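Local coordinates for neuraminidase (Influenza A virus, PDB 4K3Y), which forms the tetrameric, neuraminidase-like beta-propeller surface glycoprotein of a bat influenza A virus and probably lacks the usual sialidase activity, at residues C[9-14]-C[321-326]. Residues are numbered along the deposited sequence; the frame is centred on the assembly and turned at random.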
ATOM      1  N   LEU C   9      23.884   2.513   7.662  1.00 87.77           N
ATOM      2  CA  LEU C   9      23.741   3.921   7.318  1.00 80.45           C
ATOM      3  C   LEU C   9      24.959   4.731   7.762  1.00 87.76           C
ATOM      4  O   LEU C   9      25.390   4.671   8.927  1.00 84.68           O
ATOM      5  CB  LEU C   9      22.462   4.501   7.936  1.00 77.36           C
ATOM      6  CG  LEU C   9      22.047   5.914   7.489  1.00 70.74           C
ATOM      7  CD1 LEU C   9      20.555   5.984   7.251  1.00 63.55           C
ATOM      8  CD2 LEU C   9      22.468   6.977   8.501  1.00 58.99           C
ATOM      9  N   VAL C  10      25.510   5.487   6.816  1.00 89.59           N
ATOM     10  CA  VAL C  10      26.668   6.326   7.089  1.00 91.37           C
ATOM     11  C   VAL C  10      26.472   7.739   6.529  1.00 84.55           C
ATOM     12  O   VAL C  10      26.164   7.932   5.347  1.00 70.38           O
ATOM     13  CB  VAL C  10      27.980   5.672   6.587  1.00 82.42           C
ATOM     14  CG1 VAL C  10      27.787   5.100   5.195  1.00 90.37           C
ATOM     15  CG2 VAL C  10      29.129   6.669   6.627  1.00 79.19           C
ATOM     16  N   LEU C  11      26.636   8.718   7.411  1.00 80.59           N
ATOM     17  CA  LEU C  11      26.395  10.112   7.086  1.00 81.91           C
ATOM     18  C   LEU C  11      27.667  10.776   6.575  1.00 85.63           C
ATOM     19  O   LEU C  11      28.779  10.356   6.923  1.00 92.51           O
ATOM     20  CB  LEU C  11      25.910  10.858   8.335  1.00 78.48           C
ATOM     21  CG  LEU C  11      24.684  10.327   9.081  1.00 75.28           C
ATOM     22  CD1 LEU C  11      24.522  11.051  10.410  1.00 64.36           C
ATOM     23  CD2 LEU C  11      23.423  10.475   8.241  1.00 78.35           C
ATOM     24  N   GLY C  12      27.496  11.816   5.760  1.00 77.57           N
ATOM     25  CA  GLY C  12      28.611  12.630   5.307  1.00 77.42           C
ATOM     26  C   GLY C  12      29.347  13.264   6.473  1.00 75.02           C
ATOM     27  O   GLY C  12      28.736  13.723   7.441  1.00 72.86           O
ATOM     28  N   GLU C  13      30.670  13.281   6.391  1.00 84.08           N
ATOM     29  CA  GLU C  13      31.462  13.920   7.424  1.00 79.34           C
ATOM     30  C   GLU C  13      31.392  15.426   7.254  1.00 77.10           C
ATOM     31  O   GLU C  13      31.535  16.184   8.225  1.00 84.17           O
ATOM     32  CB  GLU C  13      32.911  13.431   7.379  1.00 73.52           C
ATOM     33  CG  GLU C  13      33.061  11.968   7.759  1.00 80.19           C
ATOM     34  CD  GLU C  13      32.704  11.698   9.210  1.00 91.42           C
ATOM     35  OE1 GLU C  13      32.910  12.604  10.057  1.00 91.50           O
ATOM     36  OE2 GLU C  13      32.217  10.579   9.498  1.00 92.04           O
ATOM     37  N   ASN C  14      31.148  15.861   6.022  1.00 68.96           N
ATOM     38  CA  ASN C  14      31.070  17.290   5.754  1.00 78.16           C
ATOM     39  C   ASN C  14      29.693  17.803   5.328  1.00 73.51           C
ATOM     40  O   ASN C  14      29.092  17.328   4.351  1.00 73.95           O
ATOM     41  CB  ASN C  14      32.173  17.722   4.783  1.00 91.03           C
ATOM     42  CG  ASN C  14      33.448  18.112   5.505  1.00102.83           C
ATOM     43  OD1 ASN C  14      33.412  18.618   6.635  1.00102.99           O
ATOM     44  ND2 ASN C  14      34.582  17.875   4.864  1.00 98.50           N
ATOM     45  N   LEU C 321      15.731  19.147  14.372  1.00 61.23           N
ATOM     46  CA  LEU C 321      16.668  18.915  13.264  1.00 54.95           C
ATOM     47  C   LEU C 321      16.585  17.491  12.687  1.00 61.46           C
ATOM     48  O   LEU C 321      16.187  16.550  13.384  1.00 62.27           O
ATOM     49  CB  LEU C 321      18.090  19.164  13.763  1.00 64.93           C
ATOM     50  CG  LEU C 321      18.918  20.351  13.282  1.00 63.97           C
ATOM     51  CD1 LEU C 321      18.051  21.496  12.776  1.00 48.30           C
ATOM     52  CD2 LEU C 321      19.811  20.795  14.432  1.00 53.06           C
ATOM     53  N   TYR C 322      16.968  17.333  11.416  1.00 66.66           N
ATOM     54  CA  TYR C 322      17.107  15.995  10.819  1.00 54.12           C
ATOM     55  C   TYR C 322      18.020  15.988   9.595  1.00 56.33           C
ATOM     56  O   TYR C 322      18.059  16.967   8.849  1.00 64.37           O
ATOM     57  CB  TYR C 322      15.740  15.372  10.492  1.00 46.12           C
ATOM     58  CG  TYR C 322      14.997  15.977   9.322  1.00 54.40           C
ATOM     59  CD1 TYR C 322      14.229  17.137   9.476  1.00 59.04           C
ATOM     60  CD2 TYR C 322      15.027  15.370   8.066  1.00 48.73           C
ATOM     61  CE1 TYR C 322      13.528  17.691   8.402  1.00 62.40           C
ATOM     62  CE2 TYR C 322      14.326  15.912   6.985  1.00 51.46           C
ATOM     63  CZ  TYR C 322      13.580  17.069   7.160  1.00 70.53           C
ATOM     64  OH  TYR C 322      12.894  17.601   6.091  1.00 72.60           O
ATOM     65  N   GLN C 323      18.755  14.887   9.408  1.00 55.61           N
ATOM     66  CA  GLN C 323      19.627  14.710   8.234  1.00 50.71           C
ATOM     67  C   GLN C 323      19.155  13.585   7.301  1.00 57.92           C
ATOM     68  O   GLN C 323      19.138  12.413   7.691  1.00 62.74           O
ATOM     69  CB  GLN C 323      21.060  14.435   8.680  1.00 42.14           C
ATOM     70  CG  GLN C 323      21.748  15.639   9.298  1.00 49.51           C
ATOM     71  CD  GLN C 323      23.016  15.267  10.076  1.00 65.64           C
ATOM     72  OE1 GLN C 323      23.014  14.339  10.907  1.00 67.41           O
ATOM     73  NE2 GLN C 323      24.105  15.995   9.812  1.00 55.96           N
ATOM     74  N   PRO C 324      18.765  13.937   6.062  1.00 69.70           N
ATOM     75  CA  PRO C 324      18.383  12.933   5.056  1.00 60.86           C
ATOM     76  C   PRO C 324      19.618  12.143   4.629  1.00 63.19           C
ATOM     77  O   PRO C 324      20.681  12.763   4.512  1.00 67.03           O
ATOM     78  CB  PRO C 324      17.884  13.784   3.876  1.00 54.05           C
ATOM     79  CG  PRO C 324      17.656  15.148   4.426  1.00 70.97           C
ATOM     80  CD  PRO C 324      18.647  15.309   5.539  1.00 75.38           C
ATOM     81  N   ALA C 325      19.507  10.831   4.411  1.00 72.39           N
ATOM     82  CA  ALA C 325      20.675  10.070   3.963  1.00 77.10           C
ATOM     83  C   ALA C 325      20.367   8.956   2.969  1.00 81.10           C
ATOM     84  O   ALA C 325      20.896   7.839   3.080  1.00 86.72           O
ATOM     85  CB  ALA C 325      21.473   9.532   5.154  1.00 80.03           C
ATOM     86  N   TYR C 326      19.498   9.258   2.010  1.00 81.16           N
ATOM     87  CA  TYR C 326      19.375   8.440   0.804  1.00 89.80           C
ATOM     88  C   TYR C 326      19.977   9.250  -0.345  1.00 92.80           C
ATOM     89  O   TYR C 326      19.477   9.289  -1.477  1.00 73.78           O
ATOM     90  CB  TYR C 326      17.937   8.000   0.549  1.00 78.72           C
ATOM     91  CG  TYR C 326      16.887   9.087   0.670  1.00 89.64           C
ATOM     92  CD1 TYR C 326      16.398   9.490   1.912  1.00 85.50           C
ATOM     93  CD2 TYR C 326      16.362   9.689  -0.465  1.00 88.46           C
ATOM     94  CE1 TYR C 326      15.428  10.475   2.012  1.00 76.91           C
ATOM     95  CE2 TYR C 326      15.397  10.665  -0.376  1.00 86.60           C
ATOM     96  CZ  TYR C 326      14.930  11.057   0.861  1.00 87.18           C
ATOM     97  OH  TYR C 326      13.963  12.037   0.928  1.00 84.94           O
TER
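Leu11 reaches across to 321-326 with both of its branches, each meeting a different residue. Its CD2 rests on Ala325 CB at 3.8 Å, while its CD1 comes up to the side-chain oxygen of Gln323, with 3.7 Å from CD1 to OE1, an ordinary van der Waals approach. The two side chains cross at about a right angle, with CD1 alone near the glutamine amide, to one side of its plane. Leu9 approaches the same alanine methyl, its CD1 4.2 Å from Ala325 CB, and the two leucines together with that methyl form a small apolar patch. No hydrogen bond links 9-14 to 321-326. The first torsion of Leu11 (chi1 -55°) sets CG opposite the carbonyl carbon and brings the branches closer to 321-326 than the start of the side chain would suggest.

One shell out, Gln323 NE2 donates to the backbone oxygen of Tyr201 and OE1 too is hydrogen-bonded elsewhere, which limits rotation of the amide that Leu11 CD1 meets. The segment 9-14 is held in part by Asn152 OD1, which accepts from the Leu11 N, and by Gln332, which takes the Gly12 N on OE1 and gives NE2 to Pro324 O, tying both segments together indirectly. The arrangement lays the N-terminal arm, ahead of strand 20-26, against the residues that follow strand 315-322, an outermost strand of its four-stranded antiparallel sheet in the six-bladed neuraminidase beta-propeller.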